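PDB 4ZZ7: methylmalonate-semialdehyde dehydrogenase from Oceanimonas doudoroffii, which probably catalyses the NAD-dependent, acylating oxidation of methylmalonate semialdehyde, as a four-chain member of the aldehyde dehydrogenase family. Local coordinates for residues A[286-291]-A[392-397]; A[44-49]-A[217-222]; A[449-454]-A[466-471]. All blocks are in the same frame, centred on the assembly; numbering follows the deposited sequence.

Overall arrangement
Along the chain interaction 2 comes first, then interaction 1, then interaction 3. Interaction 2 joins helix 42-61 to the turn leading into strand 220-226, in the mixed sheet of the coenzyme-binding part of the fold. Interaction 1 pairs strands 286-292 and 390-396 in the other large sheet, that of the catalytic part. Their centres lie about 45 Å apart, on opposite sides of the chain's centre. Interaction 3, with its centre about 24 Å from that of interaction 2 and about 29 Å from that of interaction 1, is the most central and holds F452, which touches bound NAD. Interactions 1 and 2 thus belong to separate sheets, whereas interaction 3 reaches the coenzyme and neighbouring subunits.

Interaction 1: residues A[286-291]-A[392-397]; sequences LSVAVA and QVVRVA
The amide of A291 donates to V394 O over 2.7 Å (N to O), the shortest of five backbone bonds that zip strand 286-291 to strand 392-396. A289 N likewise reaches Q392 O, while the return bonds run from Q392 N to S287 O, from V394 N to A289 O and from V396 N to A291 O, the last at 3.0 Å between N and O. Donors and acceptors alternate down both chains, and the CA-H groups of V288 and V290 lean on the same Q392 and V394 carbonyls.

Side chains sort by face. On one, CG1 of V288 lies 4.0 Å from CG2 of V394, and CG1 of V290 lies 3.8 Å from CG2 of V396; both pairs cross obliquely. V290 holds CG1 anti to its own nitrogen (chi1 -173°), which carries that methyl over to V396, and helix 399-408 packs on this face. On the other, A289 CB faces V393 CB at 4.3 Å, packed against helix 296-308, while R395 ends in salt bridges to D298 and D373.

Neighbours in space but about a hundred residues apart in sequence, with the strand directions 23° apart, the two form a parallel pair covered by helices on both faces, as in the alpha/beta catalytic domain of aldehyde dehydrogenases.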
ATOM      1  N   LEU A 286       8.486 -29.989 -11.523  1.00 24.33           N
ATOM      2  CA  LEU A 286       8.395 -30.821 -10.348  1.00 24.71           C
ATOM      3  C   LEU A 286       9.093 -32.162 -10.592  1.00 24.72           C
ATOM      4  O   LEU A 286       8.523 -33.062 -11.215  1.00 25.47           O
ATOM      5  CB  LEU A 286       6.942 -31.013  -9.965  1.00 24.88           C
ATOM      6  CG  LEU A 286       6.835 -30.955  -8.455  1.00 26.42           C
ATOM      7  CD1 LEU A 286       5.419 -30.612  -8.150  1.00 28.82           C
ATOM      8  CD2 LEU A 286       7.227 -32.257  -7.786  1.00 26.57           C
ATOM      9  N   SER A 287      10.325 -32.271 -10.085  1.00 23.85           N
ATOM     10  CA  SER A 287      11.245 -33.389 -10.375  1.00 22.29           C
ATOM     11  C   SER A 287      11.309 -34.463  -9.287  1.00 21.78           C
ATOM     12  O   SER A 287      11.829 -35.551  -9.524  1.00 21.89           O
ATOM     13  CB  SER A 287      12.648 -32.847 -10.610  1.00 21.02           C
ATOM     14  OG  SER A 287      12.914 -31.802  -9.714  1.00 19.84           O
ATOM     15  N   VAL A 288      10.784 -34.159  -8.105  1.00 20.95           N
ATOM     16  CA  VAL A 288      10.826 -35.082  -6.979  1.00 19.97           C
ATOM     17  C   VAL A 288       9.462 -35.175  -6.291  1.00 19.90           C
ATOM     18  O   VAL A 288       8.903 -34.191  -5.824  1.00 18.16           O
ATOM     19  CB  VAL A 288      11.894 -34.666  -5.950  1.00 19.75           C
ATOM     20  CG1 VAL A 288      12.077 -35.745  -4.893  1.00 19.79           C
ATOM     21  CG2 VAL A 288      13.223 -34.384  -6.627  1.00 19.62           C
ATOM     22  N   ALA A 289       8.934 -36.384  -6.224  1.00 21.08           N
ATOM     23  CA  ALA A 289       7.714 -36.630  -5.480  1.00 22.67           C
ATOM     24  C   ALA A 289       8.111 -37.353  -4.189  1.00 23.21           C
ATOM     25  O   ALA A 289       8.689 -38.440  -4.213  1.00 23.26           O
ATOM     26  CB  ALA A 289       6.758 -37.470  -6.313  1.00 23.57           C
ATOM     27  N   VAL A 290       7.862 -36.725  -3.057  1.00 23.33           N
ATOM     28  CA  VAL A 290       8.215 -37.332  -1.778  1.00 23.91           C
ATOM     29  C   VAL A 290       6.986 -38.023  -1.182  1.00 24.10           C
ATOM     30  O   VAL A 290       6.140 -37.377  -0.570  1.00 23.93           O
ATOM     31  CB  VAL A 290       8.788 -36.287  -0.806  1.00 24.36           C
ATOM     32  CG1 VAL A 290       9.324 -36.949   0.455  1.00 24.23           C
ATOM     33  CG2 VAL A 290       9.901 -35.508  -1.480  1.00 24.84           C
ATOM     34  N   ALA A 291       6.897 -39.338  -1.363  1.00 24.29           N
ATOM     35  CA  ALA A 291       5.752 -40.100  -0.893  1.00 24.65           C
ATOM     36  C   ALA A 291       5.929 -40.438   0.581  1.00 25.58           C
ATOM     37  O   ALA A 291       6.866 -41.116   0.953  1.00 24.93           O
ATOM     38  CB  ALA A 291       5.589 -41.361  -1.710  1.00 24.88           C
ATOM     39  N   GLN A 392      11.478 -38.314 -10.252  1.00 27.35           N
ATOM     40  CA  GLN A 392      12.030 -39.143  -9.156  1.00 26.29           C
ATOM     41  C   GLN A 392      11.057 -39.221  -7.979  1.00 27.09           C
ATOM     42  O   GLN A 392      10.408 -38.238  -7.638  1.00 28.51           O
ATOM     43  CB  GLN A 392      13.370 -38.568  -8.682  1.00 24.84           C
ATOM     44  CG  GLN A 392      14.491 -38.823  -9.667  1.00 24.58           C
ATOM     45  CD  GLN A 392      15.696 -37.923  -9.481  1.00 24.11           C
ATOM     46  OE1 GLN A 392      15.568 -36.710  -9.380  1.00 23.84           O
ATOM     47  NE2 GLN A 392      16.881 -38.514  -9.488  1.00 24.30           N
ATOM     48  N   VAL A 393      10.954 -40.381  -7.346  1.00 28.55           N
ATOM     49  CA  VAL A 393      10.063 -40.531  -6.168  1.00 30.20           C
ATOM     50  C   VAL A 393      10.826 -41.108  -4.983  1.00 30.80           C
ATOM     51  O   VAL A 393      11.367 -42.202  -5.064  1.00 31.78           O
ATOM     52  CB  VAL A 393       8.767 -41.320  -6.471  1.00 29.79           C
ATOM     53  CG1 VAL A 393       9.016 -42.330  -7.552  1.00 33.67           C
ATOM     54  CG2 VAL A 393       8.186 -42.000  -5.241  1.00 28.06           C
ATOM     55  N   VAL A 394      10.880 -40.321  -3.913  1.00 30.72           N
ATOM     56  CA  VAL A 394      11.491 -40.706  -2.667  1.00 31.32           C
ATOM     57  C   VAL A 394      10.373 -41.154  -1.736  1.00 31.66           C
ATOM     58  O   VAL A 394       9.260 -40.628  -1.779  1.00 28.77           O
ATOM     59  CB  VAL A 394      12.242 -39.521  -2.012  1.00 32.84           C
ATOM     60  CG1 VAL A 394      12.817 -39.901  -0.642  1.00 32.58           C
ATOM     61  CG2 VAL A 394      13.355 -39.019  -2.922  1.00 33.00           C
ATOM     62  N   ARG A 395      10.698 -42.131  -0.893  1.00 33.25           N
ATOM     63  CA  ARG A 395       9.792 -42.632   0.124  1.00 32.69           C
ATOM     64  C   ARG A 395      10.356 -42.218   1.485  1.00 30.23           C
ATOM     65  O   ARG A 395      11.567 -42.241   1.688  1.00 31.66           O
ATOM     66  CB  ARG A 395       9.635 -44.151  -0.033  1.00 34.17           C
ATOM     67  CG  ARG A 395       8.928 -44.544  -1.339  1.00 35.53           C
ATOM     68  CD  ARG A 395       9.375 -45.890  -1.904  1.00 36.30           C
ATOM     69  NE  ARG A 395       8.688 -46.225  -3.157  1.00 36.03           N
ATOM     70  CZ  ARG A 395       7.448 -46.714  -3.244  1.00 35.06           C
ATOM     71  NH1 ARG A 395       6.914 -46.988  -4.432  1.00 36.01           N
ATOM     72  NH2 ARG A 395       6.736 -46.945  -2.162  1.00 31.88           N
ATOM     73  N   VAL A 396       9.481 -41.758   2.372  1.00 27.69           N
ATOM     74  CA  VAL A 396       9.836 -41.397   3.749  1.00 27.08           C
ATOM     75  C   VAL A 396       8.707 -41.813   4.721  1.00 27.65           C
ATOM     76  O   VAL A 396       7.564 -42.098   4.332  1.00 25.23           O
ATOM     77  CB  VAL A 396      10.156 -39.877   3.954  1.00 26.26           C
ATOM     78  CG1 VAL A 396      11.355 -39.415   3.142  1.00 25.32           C
ATOM     79  CG2 VAL A 396       8.958 -39.007   3.626  1.00 26.96           C
ATOM     80  N   ALA A 397       9.047 -41.821   6.002  1.00 28.48           N
ATOM     81  CA  ALA A 397       8.154 -42.312   7.036  1.00 28.48           C
ATOM     82  C   ALA A 397       7.058 -41.292   7.312  1.00 29.00           C
ATOM     83  O   ALA A 397       5.883 -41.616   7.277  1.00 26.25           O
ATOM     84  CB  ALA A 397       8.944 -42.609   8.304  1.00 27.98           C
TER

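Interaction 2: residues A[44-49]-A[217-222]; sequences TVEQAI and DDRVKA
Van der Waals contact centres on I49, which meets D217, R219 and V220. Its CG2 lies over one face of the R219 guanidinium, off-centre and 3.5 Å from R219 NE. A chi1 of -63° leaves CG2 anti to the backbone nitrogen, over the arginine, and sends the CG1-CD1 branch to D217, whose side chain comes to meet it, I49 CD1 to D217 CG 3.7 Å. The one apolar pair is I49 CD1 with V220 CG2, at 4.1 Å.

The ionic part lies within 217-222. R219 grips D217 side-on, NE to OD1 and NH2 to OD2, the NH2-OD2 bond measuring 2.8 Å; both oxygens lie almost in the guanidinium plane. R219 N also donates to D217 OD1, on the anti side of that oxygen, completing an Asx turn. This coincides with a type I beta turn from D217 to V220, which leads the chain out of helix 208-216 and into strand 220-226 of the coenzyme-binding sheet. Outside the pair, R219 NH1 bonds to S50 OG, one residue past I49, so the arginine is tied to helix 42-61 as well.

Water provides the polar link between the segments. One molecule donates to E46 OE1 at 2.9 Å and to D217 OD2 at 3.2 Å, probably easing the repulsion between two carboxylates whose planes stand 68° apart.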
ATOM      1  N   THR A  44      30.196  -4.002 -30.070  1.00 32.35           N
ATOM      2  CA  THR A  44      28.815  -4.012 -30.531  1.00 29.76           C
ATOM      3  C   THR A  44      27.875  -3.789 -29.360  1.00 30.05           C
ATOM      4  O   THR A  44      26.955  -2.994 -29.446  1.00 30.20           O
ATOM      5  CB  THR A  44      28.488  -5.345 -31.223  1.00 28.46           C
ATOM      6  OG1 THR A  44      29.355  -5.515 -32.348  1.00 26.72           O
ATOM      7  CG2 THR A  44      27.022  -5.375 -31.695  1.00 28.71           C
ATOM      8  N   VAL A  45      28.098  -4.514 -28.270  1.00 31.03           N
ATOM      9  CA  VAL A  45      27.331  -4.311 -27.042  1.00 30.55           C
ATOM     10  C   VAL A  45      27.384  -2.823 -26.665  1.00 31.10           C
ATOM     11  O   VAL A  45      26.352  -2.220 -26.395  1.00 32.08           O
ATOM     12  CB  VAL A  45      27.847  -5.192 -25.869  1.00 29.86           C
ATOM     13  CG1 VAL A  45      27.120  -4.866 -24.581  1.00 29.74           C
ATOM     14  CG2 VAL A  45      27.665  -6.671 -26.167  1.00 29.50           C
ATOM     15  N   GLU A  46      28.579  -2.238 -26.679  1.00 31.68           N
ATOM     16  CA  GLU A  46      28.772  -0.834 -26.305  1.00 32.49           C
ATOM     17  C   GLU A  46      27.966   0.121 -27.181  1.00 32.74           C
ATOM     18  O   GLU A  46      27.499   1.129 -26.691  1.00 33.71           O
ATOM     19  CB  GLU A  46      30.258  -0.459 -26.322  1.00 33.40           C
ATOM     20  CG  GLU A  46      31.056  -0.967 -25.118  1.00 33.92           C
ATOM     21  CD  GLU A  46      32.575  -0.826 -25.280  1.00 35.14           C
ATOM     22  OE1 GLU A  46      33.332  -1.302 -24.416  1.00 33.40           O
ATOM     23  OE2 GLU A  46      33.041  -0.233 -26.275  1.00 37.56           O
ATOM     24  N   GLN A  47      27.806  -0.189 -28.465  1.00 34.18           N
ATOM     25  CA  GLN A  47      26.872   0.563 -29.323  1.00 34.62           C
ATOM     26  C   GLN A  47      25.443   0.508 -28.765  1.00 32.31           C
ATOM     27  O   GLN A  47      24.762   1.531 -28.734  1.00 31.65           O
ATOM     28  CB  GLN A  47      26.875   0.046 -30.778  1.00 37.18           C
ATOM     29  CG  GLN A  47      28.169   0.267 -31.552  1.00 39.05           C
ATOM     30  CD  GLN A  47      28.156  -0.337 -32.959  1.00 38.70           C
ATOM     31  OE1 GLN A  47      27.112  -0.716 -33.497  1.00 35.29           O
ATOM     32  NE2 GLN A  47      29.333  -0.419 -33.559  1.00 39.81           N
ATOM     33  N   ALA A  48      24.998  -0.684 -28.346  1.00 30.25           N
ATOM     34  CA  ALA A  48      23.641  -0.875 -27.792  1.00 28.87           C
ATOM     35  C   ALA A  48      23.441  -0.072 -26.492  1.00 26.69           C
ATOM     36  O   ALA A  48      22.465   0.651 -26.337  1.00 26.14           O
ATOM     37  CB  ALA A  48      23.348  -2.357 -27.569  1.00 28.70           C
ATOM     38  N   ILE A  49      24.399  -0.187 -25.588  1.00 24.02           N
ATOM     39  CA  ILE A  49      24.430   0.617 -24.375  1.00 22.24           C
ATOM     40  C   ILE A  49      24.417   2.125 -24.681  1.00 21.95           C
ATOM     41  O   ILE A  49      23.757   2.886 -23.967  1.00 23.07           O
ATOM     42  CB  ILE A  49      25.670   0.283 -23.516  1.00 21.47           C
ATOM     43  CG1 ILE A  49      25.634  -1.177 -23.037  1.00 20.95           C
ATOM     44  CG2 ILE A  49      25.750   1.187 -22.302  1.00 21.41           C
ATOM     45  CD1 ILE A  49      26.990  -1.717 -22.622  1.00 20.18           C
ATOM     46  N   ASP A 217      30.617  -2.367 -18.197  1.00 23.86           N
ATOM     47  CA  ASP A 217      30.300  -0.997 -18.633  1.00 22.83           C
ATOM     48  C   ASP A 217      29.617  -0.194 -17.516  1.00 24.49           C
ATOM     49  O   ASP A 217      28.578  -0.566 -17.014  1.00 24.86           O
ATOM     50  CB  ASP A 217      29.402  -1.019 -19.861  1.00 21.06           C
ATOM     51  CG  ASP A 217      29.308   0.329 -20.543  1.00 19.94           C
ATOM     52  OD1 ASP A 217      28.774   1.297 -19.944  1.00 19.00           O
ATOM     53  OD2 ASP A 217      29.750   0.412 -21.702  1.00 18.55           O
ATOM     54  N   ASP A 218      30.194   0.941 -17.175  1.00 27.67           N
ATOM     55  CA  ASP A 218      29.726   1.749 -16.052  1.00 29.75           C
ATOM     56  C   ASP A 218      28.345   2.360 -16.255  1.00 27.72           C
ATOM     57  O   ASP A 218      27.676   2.692 -15.266  1.00 26.98           O
ATOM     58  CB  ASP A 218      30.749   2.847 -15.714  1.00 32.86           C
ATOM     59  CG  ASP A 218      32.069   2.274 -15.198  1.00 37.48           C
ATOM     60  OD1 ASP A 218      32.224   1.020 -15.170  1.00 42.17           O
ATOM     61  OD2 ASP A 218      32.962   3.076 -14.831  1.00 40.56           O
ATOM     62  N   ARG A 219      27.911   2.495 -17.510  1.00 25.25           N
ATOM     63  CA  ARG A 219      26.552   3.013 -17.796  1.00 23.40           C
ATOM     64  C   ARG A 219      25.401   2.038 -17.425  1.00 21.78           C
ATOM     65  O   ARG A 219      24.257   2.463 -17.294  1.00 20.91           O
ATOM     66  CB  ARG A 219      26.424   3.426 -19.265  1.00 22.51           C
ATOM     67  CG  ARG A 219      27.353   4.536 -19.669  1.00 22.23           C
ATOM     68  CD  ARG A 219      27.477   4.682 -21.171  1.00 21.76           C
ATOM     69  NE  ARG A 219      28.195   3.578 -21.781  1.00 21.42           N
ATOM     70  CZ  ARG A 219      28.412   3.465 -23.088  1.00 22.41           C
ATOM     71  NH1 ARG A 219      27.977   4.395 -23.932  1.00 22.04           N
ATOM     72  NH2 ARG A 219      29.061   2.406 -23.570  1.00 24.15           N
ATOM     73  N   VAL A 220      25.705   0.747 -17.298  1.00 20.51           N
ATOM     74  CA  VAL A 220      24.722  -0.251 -16.941  1.00 20.24           C
ATOM     75  C   VAL A 220      24.587  -0.175 -15.444  1.00 19.84           C
ATOM     76  O   VAL A 220      25.514  -0.514 -14.723  1.00 20.56           O
ATOM     77  CB  VAL A 220      25.149  -1.688 -17.344  1.00 20.68           C
ATOM     78  CG1 VAL A 220      24.101  -2.703 -16.924  1.00 20.46           C
ATOM     79  CG2 VAL A 220      25.365  -1.799 -18.845  1.00 21.15           C
ATOM     80  N   LYS A 221      23.410   0.227 -14.996  1.00 19.65           N
ATOM     81  CA  LYS A 221      23.127   0.466 -13.606  1.00 19.51           C
ATOM     82  C   LYS A 221      22.402  -0.666 -12.881  1.00 18.71           C
ATOM     83  O   LYS A 221      22.294  -0.610 -11.663  1.00 19.09           O
ATOM     84  CB  LYS A 221      22.296   1.741 -13.488  1.00 21.43           C
ATOM     85  CG  LYS A 221      23.123   2.980 -13.200  1.00 23.42           C
ATOM     86  CD  LYS A 221      23.768   3.554 -14.436  1.00 25.13           C
ATOM     87  CE  LYS A 221      25.152   4.133 -14.129  1.00 27.70           C
ATOM     88  NZ  LYS A 221      25.160   5.316 -13.224  1.00 29.57           N
ATOM     89  N   ALA A 222      21.882  -1.662 -13.597  1.00 17.80           N
ATOM     90  CA  ALA A 222      21.230  -2.803 -12.950  1.00 17.46           C
ATOM     91  C   ALA A 222      21.212  -4.011 -13.851  1.00 17.48           C
ATOM     92  O   ALA A 222      21.035  -3.885 -15.056  1.00 18.17           O
ATOM     93  CB  ALA A 222      19.805  -2.447 -12.543  1.00 17.57           C
TER
HETATM   94  O   HOH W   1      32.554  -1.062 -21.605  1.00 12.71           O

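Interaction 3: residues A[449-454]-A[466-471]; sequences YHSFGG and YGPDAV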
ATOM      1  N   TYR A 449       1.112 -10.162 -11.215  1.00 17.40           N
ATOM      2  CA  TYR A 449       0.914  -9.165 -10.119  1.00 16.95           C
ATOM      3  C   TYR A 449       1.535  -9.630  -8.791  1.00 16.30           C
ATOM      4  O   TYR A 449       1.339  -9.024  -7.742  1.00 16.69           O
ATOM      5  CB  TYR A 449      -0.567  -8.710  -9.922  1.00 16.60           C
ATOM      6  CG  TYR A 449      -1.658  -9.782  -9.939  1.00 17.06           C
ATOM      7  CD1 TYR A 449      -2.071 -10.384 -11.141  1.00 17.29           C
ATOM      8  CD2 TYR A 449      -2.336 -10.161  -8.768  1.00 17.32           C
ATOM      9  CE1 TYR A 449      -3.093 -11.337 -11.171  1.00 16.98           C
ATOM     10  CE2 TYR A 449      -3.350 -11.138  -8.794  1.00 16.95           C
ATOM     11  CZ  TYR A 449      -3.721 -11.724 -10.006  1.00 16.65           C
ATOM     12  OH  TYR A 449      -4.707 -12.679 -10.100  1.00 15.26           O
ATOM     13  N   HIS A 450       2.301 -10.705  -8.855  1.00 15.46           N
ATOM     14  CA  HIS A 450       3.132 -11.117  -7.753  1.00 15.13           C
ATOM     15  C   HIS A 450       4.575 -11.210  -8.243  1.00 14.84           C
ATOM     16  O   HIS A 450       4.863 -10.897  -9.390  1.00 14.71           O
ATOM     17  CB  HIS A 450       2.596 -12.424  -7.150  1.00 14.66           C
ATOM     18  CG  HIS A 450       1.448 -12.212  -6.205  1.00 14.33           C
ATOM     19  ND1 HIS A 450       1.616 -11.883  -4.873  1.00 13.89           N
ATOM     20  CD2 HIS A 450       0.114 -12.263  -6.413  1.00 14.19           C
ATOM     21  CE1 HIS A 450       0.435 -11.765  -4.303  1.00 13.84           C
ATOM     22  NE2 HIS A 450      -0.492 -11.993  -5.215  1.00 14.05           N
ATOM     23  N   SER A 451       5.492 -11.590  -7.372  1.00 14.37           N
ATOM     24  CA  SER A 451       6.849 -11.707  -7.803  1.00 14.19           C
ATOM     25  C   SER A 451       7.280 -13.119  -7.627  1.00 14.35           C
ATOM     26  O   SER A 451       6.745 -13.819  -6.776  1.00 13.60           O
ATOM     27  CB  SER A 451       7.732 -10.737  -7.048  1.00 14.04           C
ATOM     28  OG  SER A 451       7.444  -9.409  -7.431  1.00 13.29           O
ATOM     29  N   PHE A 452       8.255 -13.496  -8.458  1.00 15.73           N
ATOM     30  CA  PHE A 452       8.800 -14.863  -8.618  1.00 16.97           C
ATOM     31  C   PHE A 452      10.200 -14.865  -8.058  1.00 18.63           C
ATOM     32  O   PHE A 452      11.017 -14.021  -8.427  1.00 19.94           O
ATOM     33  CB  PHE A 452       8.902 -15.180 -10.111  1.00 16.66           C
ATOM     34  CG  PHE A 452       9.418 -16.552 -10.442  1.00 16.18           C
ATOM     35  CD1 PHE A 452      10.750 -16.873 -10.279  1.00 15.72           C
ATOM     36  CD2 PHE A 452       8.555 -17.508 -10.997  1.00 15.94           C
ATOM     37  CE1 PHE A 452      11.210 -18.121 -10.626  1.00 15.67           C
ATOM     38  CE2 PHE A 452       9.017 -18.765 -11.335  1.00 15.68           C
ATOM     39  CZ  PHE A 452      10.348 -19.065 -11.153  1.00 15.60           C
ATOM     40  N   GLY A 453      10.497 -15.819  -7.191  1.00 19.20           N
ATOM     41  CA  GLY A 453      11.843 -15.920  -6.676  1.00 19.04           C
ATOM     42  C   GLY A 453      11.983 -17.019  -5.656  1.00 19.21           C
ATOM     43  O   GLY A 453      11.160 -17.134  -4.734  1.00 19.05           O
ATOM     44  N   GLY A 454      13.015 -17.838  -5.833  1.00 18.75           N
ATOM     45  CA  GLY A 454      13.334 -18.893  -4.890  1.00 18.56           C
ATOM     46  C   GLY A 454      14.137 -18.421  -3.702  1.00 18.66           C
ATOM     47  O   GLY A 454      14.574 -17.269  -3.640  1.00 18.45           O
ATOM     48  N   TYR A 466      10.000  -9.970 -11.627  1.00 15.48           N
ATOM     49  CA  TYR A 466       8.744  -9.392 -12.130  1.00 14.89           C
ATOM     50  C   TYR A 466       7.867  -8.885 -11.016  1.00 14.93           C
ATOM     51  O   TYR A 466       8.317  -8.801  -9.903  1.00 15.34           O
ATOM     52  CB  TYR A 466       8.050 -10.311 -13.180  1.00 14.71           C
ATOM     53  CG  TYR A 466       7.463 -11.668 -12.796  1.00 14.00           C
ATOM     54  CD1 TYR A 466       6.179 -11.760 -12.314  1.00 13.97           C
ATOM     55  CD2 TYR A 466       8.132 -12.852 -13.064  1.00 13.41           C
ATOM     56  CE1 TYR A 466       5.594 -12.990 -12.038  1.00 13.79           C
ATOM     57  CE2 TYR A 466       7.552 -14.078 -12.799  1.00 13.41           C
ATOM     58  CZ  TYR A 466       6.275 -14.143 -12.276  1.00 13.35           C
ATOM     59  OH  TYR A 466       5.670 -15.348 -11.983  1.00 12.71           O
ATOM     60  N   GLY A 467       6.643  -8.485 -11.307  1.00 15.55           N
ATOM     61  CA  GLY A 467       5.695  -8.121 -10.248  1.00 15.52           C
ATOM     62  C   GLY A 467       6.071  -6.854  -9.519  1.00 15.40           C
ATOM     63  O   GLY A 467       6.744  -6.007 -10.105  1.00 14.57           O
ATOM     64  N   PRO A 468       5.663  -6.730  -8.226  1.00 15.87           N
ATOM     65  CA  PRO A 468       5.992  -5.527  -7.443  1.00 15.81           C
ATOM     66  C   PRO A 468       7.483  -5.301  -7.172  1.00 15.79           C
ATOM     67  O   PRO A 468       7.964  -4.154  -7.195  1.00 16.41           O
ATOM     68  CB  PRO A 468       5.287  -5.774  -6.120  1.00 15.84           C
ATOM     69  CG  PRO A 468       4.189  -6.725  -6.464  1.00 16.30           C
ATOM     70  CD  PRO A 468       4.856  -7.662  -7.410  1.00 16.08           C
ATOM     71  N   ASP A 469       8.207  -6.377  -6.915  1.00 14.96           N
ATOM     72  CA  ASP A 469       9.622  -6.267  -6.660  1.00 14.25           C
ATOM     73  C   ASP A 469      10.374  -5.716  -7.836  1.00 14.03           C
ATOM     74  O   ASP A 469      11.360  -5.014  -7.638  1.00 14.26           O
ATOM     75  CB  ASP A 469      10.179  -7.607  -6.252  1.00 14.29           C
ATOM     76  CG  ASP A 469       9.782  -7.975  -4.844  1.00 14.46           C
ATOM     77  OD1 ASP A 469       8.902  -7.326  -4.263  1.00 14.45           O
ATOM     78  OD2 ASP A 469      10.358  -8.904  -4.266  1.00 14.86           O
ATOM     79  N   ALA A 470       9.913  -6.004  -9.051  1.00 13.61           N
ATOM     80  CA  ALA A 470      10.578  -5.473 -10.241  1.00 13.44           C
ATOM     81  C   ALA A 470      10.410  -3.967 -10.334  1.00 12.97           C
ATOM     82  O   ALA A 470      11.275  -3.255 -10.821  1.00 12.87           O
ATOM     83  CB  ALA A 470      10.050  -6.144 -11.483  1.00 13.71           C
ATOM     84  N   VAL A 471       9.303  -3.474  -9.828  1.00 12.94           N
ATOM     85  CA  VAL A 471       9.107  -2.035  -9.752  1.00 13.17           C
ATOM     86  C   VAL A 471      10.202  -1.423  -8.885  1.00 13.85           C
ATOM     87  O   VAL A 471      10.795  -0.411  -9.235  1.00 13.42           O
ATOM     88  CB  VAL A 471       7.718  -1.662  -9.197  1.00 12.63           C
ATOM     89  CG1 VAL A 471       7.619  -0.154  -9.058  1.00 12.51           C
ATOM     90  CG2 VAL A 471       6.612  -2.167 -10.124  1.00 12.32           C
TER
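S451 and Y466 form the tight part of the contact: S451 OG donates to Y466 O at 2.7 Å, the hydroxyl standing 29° out of the carbonyl plane, and accepts from D469 N at 3.2 Å. A chi1 of -69° sets OG beside its own backbone nitrogen, where it can reach both partners at the start of helix 467-473. Beside it, G467 presents its CA to H450 O, 3.0 Å away; with no side chain there, the two backbones can lie close together.

Next to this, one face of the Y466 ring is covered by F452 N, with F452 CB packed on CE2. The phenyl ring itself extends past the tyrosine, and Y466 OH approaches its rim, 3.7 Å from F452 CD2. W160 meets both rings, and Y466 OH is bonded to P446 O.

Between Y449 and P468 the two segments meet more loosely, P468 CD lying 3.8 Å from Y449 O, and the second and third subunits cover this side.

The loop is tied to the second subunit through H450 NE2, bonded to S126 of that chain, and the helix through D469 OD1, in salt bridges to its R472 and R477. S451 OG, donor to one backbone atom and acceptor from another, ties the loop to the helix start one residue before F452, which touches NAD; it probably helps to place that loop.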